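Local coordinates for protein cytochrome P450 (Zobellia galactanivorans, PDB 6G5O) that binds an iron protoporphyrin IX within the mainly helical fold of the cytochrome P450 family of haem-thiolate proteins, at residues R39-Y45 and G324-H328; T268-V274 and S289-W295. One frame throughout, in Å; residues are numbered along the deposited sequence.

Contact 1: residues R39-Y45 and G324-H328. With HEM (protoporphyrin IX containing Fe), chain C.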
ATOM      1  N   ARG A  39      11.925   4.023 -12.550  1.00 35.30           N
ATOM      2  CA  ARG A  39      13.097   3.704 -11.741  1.00 36.53           C
ATOM      3  C   ARG A  39      14.116   4.855 -11.729  1.00 35.30           C
ATOM      4  O   ARG A  39      14.524   5.277 -10.673  1.00 39.33           O
ATOM      5  CB  ARG A  39      13.767   2.428 -12.209  1.00 36.58           C
ATOM      6  CG  ARG A  39      13.046   1.191 -11.711  1.00 43.80           C
ATOM      7  CD  ARG A  39      13.283  -0.100 -12.486  1.00 45.88           C
ATOM      8  NE  ARG A  39      14.460  -0.939 -12.168  1.00 50.34           N
ATOM      9  CZ  ARG A  39      14.466  -2.104 -11.494  1.00 53.91           C
ATOM     10  NH1 ARG A  39      15.599  -2.759 -11.321  1.00 53.50           N
ATOM     11  NH2 ARG A  39      13.365  -2.615 -10.948  1.00 56.95           N
ATOM     12  N   LYS A  40      14.521   5.352 -12.883  1.00 39.94           N
ATOM     13  CA  LYS A  40      15.566   6.416 -12.943  1.00 41.96           C
ATOM     14  C   LYS A  40      15.087   7.654 -12.179  1.00 37.62           C
ATOM     15  O   LYS A  40      15.826   8.215 -11.416  1.00 31.94           O
ATOM     16  CB  LYS A  40      15.964   6.781 -14.399  1.00 43.21           C
ATOM     17  CG  LYS A  40      16.854   5.750 -15.096  1.00 48.25           C
ATOM     18  N   SER A  41      13.824   8.029 -12.347  1.00 39.46           N
ATOM     19  CA  SER A  41      13.278   9.216 -11.663  1.00 39.35           C
ATOM     20  C   SER A  41      13.093   9.024 -10.151  1.00 39.37           C
ATOM     21  O   SER A  41      13.401   9.964  -9.373  1.00 41.46           O
ATOM     22  CB  SER A  41      11.971   9.665 -12.301  1.00 36.07           C
ATOM     23  OG  SER A  41      12.151   9.750 -13.689  1.00 38.96           O
ATOM     24  N   ALA A  42      12.637   7.828  -9.731  1.00 34.82           N
ATOM     25  CA  ALA A  42      12.585   7.507  -8.286  1.00 31.85           C
ATOM     26  C   ALA A  42      13.943   7.580  -7.601  1.00 28.34           C
ATOM     27  O   ALA A  42      14.029   7.949  -6.439  1.00 31.76           O
ATOM     28  CB  ALA A  42      11.984   6.121  -8.056  1.00 30.29           C
ATOM     29  N   HIS A  43      14.993   7.165  -8.287  1.00 29.17           N
ATOM     30  CA  HIS A  43      16.332   7.226  -7.742  1.00 33.75           C
ATOM     31  C   HIS A  43      16.907   8.669  -7.711  1.00 35.02           C
ATOM     32  O   HIS A  43      17.779   8.985  -6.909  1.00 35.60           O
ATOM     33  CB  HIS A  43      17.242   6.297  -8.533  1.00 34.54           C
ATOM     34  CG  HIS A  43      18.653   6.258  -8.040  1.00 39.08           C
ATOM     35  ND1 HIS A  43      19.007   5.691  -6.835  1.00 44.64           N
ATOM     36  CD2 HIS A  43      19.802   6.728  -8.585  1.00 44.81           C
ATOM     37  CE1 HIS A  43      20.314   5.802  -6.662  1.00 45.17           C
ATOM     38  NE2 HIS A  43      20.820   6.435  -7.705  1.00 44.71           N
ATOM     39  N   ASN A  44      16.398   9.542  -8.566  1.00 37.26           N
ATOM     40  CA  ASN A  44      16.985  10.878  -8.734  1.00 38.96           C
ATOM     41  C   ASN A  44      16.173  11.901  -7.930  1.00 35.48           C
ATOM     42  O   ASN A  44      15.302  12.605  -8.470  1.00 38.39           O
ATOM     43  CB  ASN A  44      17.037  11.241 -10.217  1.00 42.99           C
ATOM     44  CG  ASN A  44      17.645  12.625 -10.472  1.00 46.95           C
ATOM     45  OD1 ASN A  44      18.258  13.229  -9.590  1.00 47.60           O
ATOM     46  ND2 ASN A  44      17.442  13.134 -11.673  1.00 43.44           N
ATOM     47  N   TYR A  45      16.454  11.932  -6.634  1.00 33.81           N
ATOM     48  CA  TYR A  45      15.715  12.776  -5.661  1.00 40.12           C
ATOM     49  C   TYR A  45      16.078  14.267  -5.753  1.00 39.22           C
ATOM     50  O   TYR A  45      15.311  15.104  -5.313  1.00 46.81           O
ATOM     51  CB  TYR A  45      15.950  12.304  -4.218  1.00 34.40           C
ATOM     52  CG  TYR A  45      17.392  12.432  -3.761  1.00 34.49           C
ATOM     53  CD1 TYR A  45      17.849  13.620  -3.165  1.00 33.19           C
ATOM     54  CD2 TYR A  45      18.306  11.397  -3.959  1.00 33.78           C
ATOM     55  CE1 TYR A  45      19.148  13.752  -2.749  1.00 30.75           C
ATOM     56  CE2 TYR A  45      19.623  11.522  -3.553  1.00 35.29           C
ATOM     57  CZ  TYR A  45      20.029  12.718  -2.952  1.00 34.61           C
ATOM     58  OH  TYR A  45      21.330  12.874  -2.538  1.00 34.80           O
ATOM     59  N   GLY A 324       7.394   0.617  -4.529  1.00 21.64           N
ATOM     60  CA  GLY A 324       8.300   1.728  -4.772  1.00 25.65           C
ATOM     61  C   GLY A 324       9.651   1.256  -5.262  1.00 25.07           C
ATOM     62  O   GLY A 324       9.810   0.093  -5.646  1.00 31.50           O
ATOM     63  N   PHE A 325      10.601   2.162  -5.253  1.00 21.91           N
ATOM     64  CA  PHE A 325      11.950   1.885  -5.727  1.00 25.04           C
ATOM     65  C   PHE A 325      12.905   2.875  -5.086  1.00 24.79           C
ATOM     66  O   PHE A 325      12.566   4.040  -4.914  1.00 23.71           O
ATOM     67  CB  PHE A 325      12.058   1.985  -7.273  1.00 25.56           C
ATOM     68  CG  PHE A 325      13.385   1.509  -7.831  1.00 25.54           C
ATOM     69  CD1 PHE A 325      13.749   0.165  -7.772  1.00 26.11           C
ATOM     70  CD2 PHE A 325      14.305   2.429  -8.375  1.00 27.42           C
ATOM     71  CE1 PHE A 325      14.987  -0.275  -8.242  1.00 26.91           C
ATOM     72  CE2 PHE A 325      15.550   1.995  -8.846  1.00 27.89           C
ATOM     73  CZ  PHE A 325      15.889   0.642  -8.784  1.00 27.12           C
ATOM     74  N   SER A 326      14.081   2.380  -4.729  1.00 28.59           N
ATOM     75  CA  SER A 326      15.176   3.156  -4.155  1.00 27.86           C
ATOM     76  C   SER A 326      14.746   3.754  -2.815  1.00 28.82           C
ATOM     77  O   SER A 326      14.060   3.076  -2.008  1.00 30.44           O
ATOM     78  CB  SER A 326      15.662   4.207  -5.179  1.00 30.66           C
ATOM     79  OG  SER A 326      16.793   4.937  -4.706  1.00 32.68           O
ATOM     80  N   HIS A 327      15.083   5.025  -2.573  1.00 28.84           N
ATOM     81  CA  HIS A 327      15.081   5.596  -1.198  1.00 28.93           C
ATOM     82  C   HIS A 327      13.808   5.384  -0.396  1.00 26.49           C
ATOM     83  O   HIS A 327      13.859   4.959   0.751  1.00 28.78           O
ATOM     84  CB  HIS A 327      15.416   7.092  -1.208  1.00 31.10           C
ATOM     85  CG  HIS A 327      16.670   7.402  -1.966  1.00 33.28           C
ATOM     86  ND1 HIS A 327      16.660   7.774  -3.298  1.00 31.38           N
ATOM     87  CD2 HIS A 327      17.968   7.289  -1.611  1.00 34.34           C
ATOM     88  CE1 HIS A 327      17.898   7.899  -3.721  1.00 33.72           C
ATOM     89  NE2 HIS A 327      18.713   7.619  -2.718  1.00 33.46           N
ATOM     90  N   HIS A 328      12.673   5.693  -0.982  1.00 25.30           N
ATOM     91  CA  HIS A 328      11.408   5.631  -0.257  1.00 24.32           C
ATOM     92  C   HIS A 328      10.683   4.293  -0.391  1.00 22.94           C
ATOM     93  O   HIS A 328       9.489   4.228  -0.106  1.00 22.30           O
ATOM     94  CB  HIS A 328      10.524   6.784  -0.713  1.00 23.65           C
ATOM     95  CG  HIS A 328      11.094   8.129  -0.377  1.00 27.04           C
ATOM     96  ND1 HIS A 328      10.824   8.760   0.817  1.00 29.27           N
ATOM     97  CD2 HIS A 328      11.947   8.946  -1.048  1.00 28.60           C
ATOM     98  CE1 HIS A 328      11.447   9.927   0.844  1.00 29.01           C
ATOM     99  NE2 HIS A 328      12.161  10.052  -0.258  1.00 26.09           N
TER
HETATM  100  CHA HEM C 401       6.005   3.903   0.902  1.00 18.88           C
HETATM  101  CHB HEM C 401       3.106   0.889  -1.515  1.00 19.82           C
HETATM  102  CHC HEM C 401       1.567  -1.010   2.633  1.00 20.18           C
HETATM  103  CHD HEM C 401       3.956   2.374   5.032  1.00 19.21           C
HETATM  104  C1A HEM C 401       5.363   3.225  -0.110  1.00 19.44           C
HETATM  105  C2A HEM C 401       5.568   3.452  -1.502  1.00 20.26           C
HETATM  106  C3A HEM C 401       4.773   2.610  -2.145  1.00 19.80           C
HETATM  107  C4A HEM C 401       4.040   1.852  -1.204  1.00 21.18           C
HETATM  108  CMA HEM C 401       4.699   2.506  -3.632  1.00 22.17           C
HETATM  109  CAA HEM C 401       6.540   4.411  -2.188  1.00 23.75           C
HETATM  110  CBA HEM C 401       6.010   5.833  -2.094  1.00 26.26           C
HETATM  111  CGA HEM C 401       6.993   6.826  -2.673  1.00 30.25           C
HETATM  112  O1A HEM C 401       6.931   7.999  -2.318  1.00 30.69           O
HETATM  113  O2A HEM C 401       7.883   6.509  -3.484  1.00 30.72           O
HETATM  114  C1B HEM C 401       2.439   0.112  -0.591  1.00 18.35           C
HETATM  115  C2B HEM C 401       1.640  -0.982  -0.979  1.00 19.74           C
HETATM  116  C3B HEM C 401       1.167  -1.532   0.190  1.00 20.87           C
HETATM  117  C4B HEM C 401       1.760  -0.707   1.290  1.00 19.42           C
HETATM  118  CMB HEM C 401       1.328  -1.403  -2.383  1.00 20.54           C
HETATM  119  CAB HEM C 401       0.337  -2.698   0.480  1.00 22.72           C
HETATM  120  CBB HEM C 401      -0.013  -3.629  -0.386  1.00 25.57           C
HETATM  121  C1C HEM C 401       2.079  -0.269   3.666  1.00 20.54           C
HETATM  122  C2C HEM C 401       1.743  -0.421   5.009  1.00 20.90           C
HETATM  123  C3C HEM C 401       2.379   0.581   5.698  1.00 21.01           C
HETATM  124  C4C HEM C 401       3.124   1.316   4.741  1.00 20.55           C
HETATM  125  CMC HEM C 401       0.865  -1.478   5.602  1.00 22.16           C
HETATM  126  CAC HEM C 401       2.378   0.833   7.146  1.00 22.33           C
HETATM  127  CBC HEM C 401       1.731   0.157   8.090  1.00 22.76           C
HETATM  128  C1D HEM C 401       4.753   3.018   4.072  1.00 18.24           C
HETATM  129  C2D HEM C 401       5.726   4.061   4.445  1.00 19.17           C
HETATM  130  C3D HEM C 401       6.320   4.481   3.315  1.00 19.33           C
HETATM  131  C4D HEM C 401       5.662   3.727   2.242  1.00 18.33           C
HETATM  132  CMD HEM C 401       6.013   4.493   5.842  1.00 17.99           C
HETATM  133  CAD HEM C 401       7.398   5.543   3.196  1.00 20.49           C
HETATM  134  CBD HEM C 401       8.838   5.016   3.090  1.00 19.58           C
HETATM  135  CGD HEM C 401       9.844   6.184   3.049  1.00 21.83           C
HETATM  136  O1D HEM C 401       9.449   7.382   2.826  1.00 25.16           O
HETATM  137  O2D HEM C 401      11.096   6.010   3.238  1.00 20.64           O
HETATM  138  NA  HEM C 401       4.379   2.265   0.058  1.00 19.16           N
HETATM  139  NB  HEM C 401       2.474   0.246   0.736  1.00 18.67           N
HETATM  140  NC  HEM C 401       2.889   0.797   3.496  1.00 18.91           N
HETATM  141  ND  HEM C 401       4.772   2.863   2.757  1.00 19.42           N
HETATM  142 FE   HEM C 401       3.697   1.620   1.780  1.00 22.50          FE
HETATM  143  O   HOH W   1       1.964   3.009   1.417  1.00 32.98           O

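Contact 2: residues T268-V274 and S289-W295. With HEM (protoporphyrin IX containing Fe), chain C.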
ATOM      1  N   THR A 268      -1.349   3.279  -6.861  1.00 32.15           N
ATOM      2  CA  THR A 268      -1.273   3.512  -8.294  1.00 32.48           C
ATOM      3  C   THR A 268      -0.109   4.365  -8.681  1.00 29.33           C
ATOM      4  O   THR A 268       0.628   4.046  -9.622  1.00 29.69           O
ATOM      5  CB  THR A 268      -2.598   4.133  -8.805  1.00 31.57           C
ATOM      6  OG1 THR A 268      -3.654   3.186  -8.617  1.00 29.14           O
ATOM      7  CG2 THR A 268      -2.520   4.455 -10.267  1.00 35.18           C
ATOM      8  N   GLN A 269       0.119   5.419  -7.921  1.00 32.06           N
ATOM      9  CA  GLN A 269       1.132   6.420  -8.307  1.00 34.41           C
ATOM     10  C   GLN A 269       1.449   7.308  -7.126  1.00 31.75           C
ATOM     11  O   GLN A 269       0.732   7.332  -6.154  1.00 30.75           O
ATOM     12  CB  GLN A 269       0.633   7.306  -9.479  1.00 37.94           C
ATOM     13  CG  GLN A 269      -0.596   8.152  -9.142  1.00 41.69           C
ATOM     14  CD  GLN A 269      -1.063   9.084 -10.267  1.00 46.00           C
ATOM     15  OE1 GLN A 269      -0.368   9.303 -11.269  1.00 53.19           O
ATOM     16  NE2 GLN A 269      -2.251   9.656 -10.084  1.00 46.26           N
ATOM     17  N   MET A 270       2.541   8.025  -7.239  1.00 31.79           N
ATOM     18  CA  MET A 270       2.924   8.971  -6.230  1.00 35.93           C
ATOM     19  C   MET A 270       3.671  10.122  -6.875  1.00 34.49           C
ATOM     20  O   MET A 270       4.494   9.924  -7.764  1.00 32.41           O
ATOM     21  CB  MET A 270       3.810   8.308  -5.164  1.00 35.78           C
ATOM     22  CG  MET A 270       4.041   9.208  -3.940  1.00 38.32           C
ATOM     23  SD  MET A 270       2.511   9.817  -3.161  1.00 39.11           S
ATOM     24  CE  MET A 270       1.782   8.274  -2.575  1.00 37.63           C
ATOM     25  N   GLY A 271       3.407  11.332  -6.416  1.00 33.54           N
ATOM     26  CA  GLY A 271       4.051  12.470  -7.015  1.00 33.81           C
ATOM     27  C   GLY A 271       5.445  12.730  -6.529  1.00 33.95           C
ATOM     28  O   GLY A 271       5.871  12.196  -5.500  1.00 38.84           O
ATOM     29  N   ARG A 272       6.136  13.586  -7.287  1.00 32.67           N
ATOM     30  CA  ARG A 272       7.347  14.274  -6.877  1.00 35.60           C
ATOM     31  C   ARG A 272       7.249  15.737  -7.399  1.00 39.49           C
ATOM     32  O   ARG A 272       6.458  16.040  -8.305  1.00 40.23           O
ATOM     33  CB  ARG A 272       8.563  13.616  -7.498  1.00 37.97           C
ATOM     34  CG  ARG A 272       8.798  12.164  -7.126  1.00 39.64           C
ATOM     35  CD  ARG A 272       9.384  12.048  -5.729  1.00 38.95           C
ATOM     36  NE  ARG A 272       9.872  10.703  -5.382  1.00 35.27           N
ATOM     37  CZ  ARG A 272       9.120   9.737  -4.842  1.00 33.43           C
ATOM     38  NH1 ARG A 272       7.810   9.899  -4.633  1.00 29.30           N
ATOM     39  NH2 ARG A 272       9.689   8.576  -4.529  1.00 34.13           N
ATOM     40  N   VAL A 273       8.068  16.623  -6.853  1.00 40.27           N
ATOM     41  CA  VAL A 273       8.137  18.010  -7.319  1.00 41.99           C
ATOM     42  C   VAL A 273       9.437  18.208  -8.094  1.00 41.16           C
ATOM     43  O   VAL A 273      10.524  17.875  -7.605  1.00 40.23           O
ATOM     44  CB  VAL A 273       8.037  18.987  -6.122  1.00 44.62           C
ATOM     45  CG1 VAL A 273       8.605  20.377  -6.458  1.00 45.80           C
ATOM     46  CG2 VAL A 273       6.589  19.056  -5.654  1.00 44.49           C
ATOM     47  N   VAL A 274       9.318  18.748  -9.301  1.00 46.46           N
ATOM     48  CA  VAL A 274      10.491  18.976 -10.180  1.00 49.77           C
ATOM     49  C   VAL A 274      11.258  20.230  -9.704  1.00 45.34           C
ATOM     50  O   VAL A 274      10.653  21.243  -9.420  1.00 39.48           O
ATOM     51  CB  VAL A 274      10.051  19.159 -11.658  1.00 53.15           C
ATOM     52  CG1 VAL A 274      11.268  19.295 -12.557  1.00 53.54           C
ATOM     53  CG2 VAL A 274       9.176  18.000 -12.122  1.00 51.53           C
ATOM     54  N   SER A 289       6.791  22.229 -11.194  1.00 50.72           N
ATOM     55  CA  SER A 289       5.603  21.427 -11.525  1.00 50.08           C
ATOM     56  C   SER A 289       5.745  20.041 -10.861  1.00 48.28           C
ATOM     57  O   SER A 289       6.752  19.742 -10.237  1.00 47.02           O
ATOM     58  CB  SER A 289       5.447  21.286 -13.036  1.00 51.80           C
ATOM     59  OG  SER A 289       6.496  20.511 -13.604  1.00 54.83           O
ATOM     60  N   ARG A 290       4.725  19.212 -11.001  1.00 50.67           N
ATOM     61  CA  ARG A 290       4.724  17.867 -10.436  1.00 52.55           C
ATOM     62  C   ARG A 290       4.834  16.783 -11.507  1.00 54.33           C
ATOM     63  O   ARG A 290       4.222  16.902 -12.573  1.00 55.61           O
ATOM     64  CB  ARG A 290       3.412  17.648  -9.674  1.00 49.59           C
ATOM     65  CG  ARG A 290       3.267  18.548  -8.466  1.00 46.99           C
ATOM     66  CD  ARG A 290       2.301  17.960  -7.476  1.00 44.27           C
ATOM     67  NE  ARG A 290       0.928  17.988  -7.955  1.00 42.45           N
ATOM     68  CZ  ARG A 290      -0.081  17.344  -7.376  1.00 48.33           C
ATOM     69  NH1 ARG A 290       0.133  16.573  -6.310  1.00 52.71           N
ATOM     70  NH2 ARG A 290      -1.315  17.446  -7.868  1.00 49.13           N
ATOM     71  N   ILE A 291       5.602  15.730 -11.228  1.00 52.81           N
ATOM     72  CA  ILE A 291       5.494  14.503 -12.020  1.00 46.74           C
ATOM     73  C   ILE A 291       4.875  13.455 -11.132  1.00 46.96           C
ATOM     74  O   ILE A 291       4.726  13.692  -9.933  1.00 52.02           O
ATOM     75  CB  ILE A 291       6.831  14.024 -12.605  1.00 46.94           C
ATOM     76  CG1 ILE A 291       7.865  13.713 -11.529  1.00 45.04           C
ATOM     77  CG2 ILE A 291       7.396  15.048 -13.552  1.00 46.11           C
ATOM     78  CD1 ILE A 291       7.974  12.242 -11.237  1.00 45.62           C
ATOM     79  N   SER A 292       4.454  12.339 -11.719  1.00 41.17           N
ATOM     80  CA  SER A 292       4.053  11.186 -10.942  1.00 40.26           C
ATOM     81  C   SER A 292       4.843   9.944 -11.395  1.00 43.51           C
ATOM     82  O   SER A 292       5.187   9.794 -12.559  1.00 46.63           O
ATOM     83  CB  SER A 292       2.543  10.959 -10.953  1.00 39.62           C
ATOM     84  OG  SER A 292       2.090  10.072 -11.955  1.00 40.22           O
ATOM     85  N   LEU A 293       5.176   9.102 -10.426  1.00 41.77           N
ATOM     86  CA  LEU A 293       5.771   7.798 -10.654  1.00 37.63           C
ATOM     87  C   LEU A 293       4.609   6.819 -10.673  1.00 36.24           C
ATOM     88  O   LEU A 293       4.049   6.525  -9.640  1.00 37.13           O
ATOM     89  CB  LEU A 293       6.731   7.494  -9.537  1.00 35.93           C
ATOM     90  CG  LEU A 293       7.800   8.557  -9.309  1.00 36.12           C
ATOM     91  CD1 LEU A 293       8.647   8.360  -8.067  1.00 37.42           C
ATOM     92  CD2 LEU A 293       8.700   8.603 -10.516  1.00 38.50           C
ATOM     93  N   CYS A 294       4.171   6.402 -11.854  1.00 34.08           N
ATOM     94  CA  CYS A 294       2.971   5.601 -11.931  1.00 33.62           C
ATOM     95  C   CYS A 294       3.396   4.125 -11.867  1.00 34.65           C
ATOM     96  O   CYS A 294       3.618   3.476 -12.891  1.00 37.07           O
ATOM     97  CB  CYS A 294       2.165   5.950 -13.186  1.00 29.62           C
ATOM     98  SG  CYS A 294       0.636   5.019 -13.362  1.00 36.63           S
ATOM     99  N   TRP A 295       3.470   3.620 -10.647  1.00 33.94           N
ATOM    100  CA  TRP A 295       3.866   2.245 -10.365  1.00 29.05           C
ATOM    101  C   TRP A 295       2.975   1.253 -11.121  1.00 28.89           C
ATOM    102  O   TRP A 295       3.448   0.233 -11.630  1.00 31.05           O
ATOM    103  CB  TRP A 295       3.813   1.973  -8.835  1.00 26.76           C
ATOM    104  CG  TRP A 295       4.325   3.096  -7.935  1.00 23.57           C
ATOM    105  CD1 TRP A 295       3.569   3.892  -7.117  1.00 24.20           C
ATOM    106  CD2 TRP A 295       5.683   3.527  -7.763  1.00 20.90           C
ATOM    107  NE1 TRP A 295       4.383   4.808  -6.443  1.00 23.11           N
ATOM    108  CE2 TRP A 295       5.674   4.598  -6.822  1.00 22.20           C
ATOM    109  CE3 TRP A 295       6.900   3.117  -8.299  1.00 21.13           C
ATOM    110  CZ2 TRP A 295       6.829   5.261  -6.423  1.00 24.49           C
ATOM    111  CZ3 TRP A 295       8.079   3.778  -7.902  1.00 24.04           C
ATOM    112  CH2 TRP A 295       8.037   4.852  -6.973  1.00 24.14           C
TER
HETATM  113  CHA HEM C 401       6.005   3.903   0.902  1.00 18.88           C
HETATM  114  CHB HEM C 401       3.106   0.889  -1.515  1.00 19.82           C
HETATM  115  CHC HEM C 401       1.567  -1.010   2.633  1.00 20.18           C
HETATM  116  CHD HEM C 401       3.956   2.374   5.032  1.00 19.21           C
HETATM  117  C1A HEM C 401       5.363   3.225  -0.110  1.00 19.44           C
HETATM  118  C2A HEM C 401       5.568   3.452  -1.502  1.00 20.26           C
HETATM  119  C3A HEM C 401       4.773   2.610  -2.145  1.00 19.80           C
HETATM  120  C4A HEM C 401       4.040   1.852  -1.204  1.00 21.18           C
HETATM  121  CMA HEM C 401       4.699   2.506  -3.632  1.00 22.17           C
HETATM  122  CAA HEM C 401       6.540   4.411  -2.188  1.00 23.75           C
HETATM  123  CBA HEM C 401       6.010   5.833  -2.094  1.00 26.26           C
HETATM  124  CGA HEM C 401       6.993   6.826  -2.673  1.00 30.25           C
HETATM  125  O1A HEM C 401       6.931   7.999  -2.318  1.00 30.69           O
HETATM  126  O2A HEM C 401       7.883   6.509  -3.484  1.00 30.72           O
HETATM  127  C1B HEM C 401       2.439   0.112  -0.591  1.00 18.35           C
HETATM  128  C2B HEM C 401       1.640  -0.982  -0.979  1.00 19.74           C
HETATM  129  C3B HEM C 401       1.167  -1.532   0.190  1.00 20.87           C
HETATM  130  C4B HEM C 401       1.760  -0.707   1.290  1.00 19.42           C
HETATM  131  CMB HEM C 401       1.328  -1.403  -2.383  1.00 20.54           C
HETATM  132  CAB HEM C 401       0.337  -2.698   0.480  1.00 22.72           C
HETATM  133  CBB HEM C 401      -0.013  -3.629  -0.386  1.00 25.57           C
HETATM  134  C1C HEM C 401       2.079  -0.269   3.666  1.00 20.54           C
HETATM  135  C2C HEM C 401       1.743  -0.421   5.009  1.00 20.90           C
HETATM  136  C3C HEM C 401       2.379   0.581   5.698  1.00 21.01           C
HETATM  137  C4C HEM C 401       3.124   1.316   4.741  1.00 20.55           C
HETATM  138  CMC HEM C 401       0.865  -1.478   5.602  1.00 22.16           C
HETATM  139  CAC HEM C 401       2.378   0.833   7.146  1.00 22.33           C
HETATM  140  CBC HEM C 401       1.731   0.157   8.090  1.00 22.76           C
HETATM  141  C1D HEM C 401       4.753   3.018   4.072  1.00 18.24           C
HETATM  142  C2D HEM C 401       5.726   4.061   4.445  1.00 19.17           C
HETATM  143  C3D HEM C 401       6.320   4.481   3.315  1.00 19.33           C
HETATM  144  C4D HEM C 401       5.662   3.727   2.242  1.00 18.33           C
HETATM  145  CMD HEM C 401       6.013   4.493   5.842  1.00 17.99           C
HETATM  146  CAD HEM C 401       7.398   5.543   3.196  1.00 20.49           C
HETATM  147  CBD HEM C 401       8.838   5.016   3.090  1.00 19.58           C
HETATM  148  CGD HEM C 401       9.844   6.184   3.049  1.00 21.83           C
HETATM  149  O1D HEM C 401       9.449   7.382   2.826  1.00 25.16           O
HETATM  150  O2D HEM C 401      11.096   6.010   3.238  1.00 20.64           O
HETATM  151  NA  HEM C 401       4.379   2.265   0.058  1.00 19.16           N
HETATM  152  NB  HEM C 401       2.474   0.246   0.736  1.00 18.67           N
HETATM  153  NC  HEM C 401       2.889   0.797   3.496  1.00 18.91           N
HETATM  154  ND  HEM C 401       4.772   2.863   2.757  1.00 19.42           N
HETATM  155 FE   HEM C 401       3.697   1.620   1.780  1.00 22.50          FE
HETATM  156  O   HOH W   1       1.964   3.009   1.417  1.00 32.98           O

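Contact 1: residues R39-Y45 and G324-H328
Arg39 lies over one face of the Phe325 ring, its CG 3.8 Å from the ring centroid in a CH-pi contact. Phe325 belongs to the haem-binding loop that precedes helix 333-350 in the cytochrome P450 fold, and helix 35-43 packs against it here. The Arg39 and Phe325 side chains cross at about a right angle. A bend at chi3 (85°) carries the guanidinium back alongside the ring, the two planes 25° apart, with Arg39 CZ 3.8 Å from Phe325 CE1. A long aliphatic chain ending in a flat cation suits this partly exposed ring. At the ring's edge small Ala42 lets helix and loop come close, its CB 4.2 Å from Phe325 CB.

Farther along, His43 ND1 and Ser326 OG share a nearly straight 3.2 Å hydrogen bond (163°), the hydroxyl lying in the imidazole plane; either group could be the donor. His327 completes an aromatic cluster: its ring is nearly parallel to that of His43 but slid aside, while the edge of Tyr45 meets its face in a T-shaped pair. The loop also bonds to the cofactor: His328 ND1 donates, in the ring plane, to propionate O1D of the haem at 2.8 Å.

Contact 2: residues T268-V274 and S289-W295
The Arg272 guanidinium has Leu293 CD1 against one face, 3.5 Å from CZ, while a haem propionate and Met270 CG lie at its edge in plane. The indole of Trp295 is met on both faces: haem methyl CMA over one and Leu293 O over the opposite one, each toward the rim. Arg272 NH2 donates to O2A of the haem at 2.9 Å (172°) and NH1 to O1A at 3.1 Å. Arg272 NH1 also donates to Gly271 O at 3.1 Å, and this bond, almost in the guanidinium plane, helps fix the rotation of the group. A bend at chi2 (-77°) turns the arginine over Leu293, whose apolar branch suits its flat face.

Underneath runs an antiparallel ladder: Met270 pairs with Leu293 and Arg272 with Ile291 through reciprocal backbone bonds. Gly271, a non-hydrogen-bonded partner of Ser292, brings its CA to 3.2 Å from Ile291 O in a CA-H...O contact. Ser292 OG donates to Gln269 OE1 at 2.7 Å, satisfying two buried polar groups. On the other face of the sheet from Arg272, Arg290 forms a salt bridge with Asp24. Such a strand pair, with an arginine gripping a propionate, is characteristic of the P450 beta-sheet beside the haem.

Overall arrangement
Contact 1 is a surface contact and contact 2 a buried one, yet their centres lie only about 11 Å apart and both border the same haem. Along the chain, contact 2 is nested inside the long loop closed by contact 1. Their elements differ: a helix end meets an irregular loop through rings, a hydroxyl and one arginine at a partly solvent-facing surface, whereas two strands are zipped by backbone bonds, with the charge of buried Arg272 probably balanced by a haem propionate. Packing joins the two, Leu293 CD2 lying 3.9 Å from Ser41 CB and Trp295 CZ3 3.7 Å from Gly324 CA. Each contact serves a different propionate, His328 one and Arg272 the other.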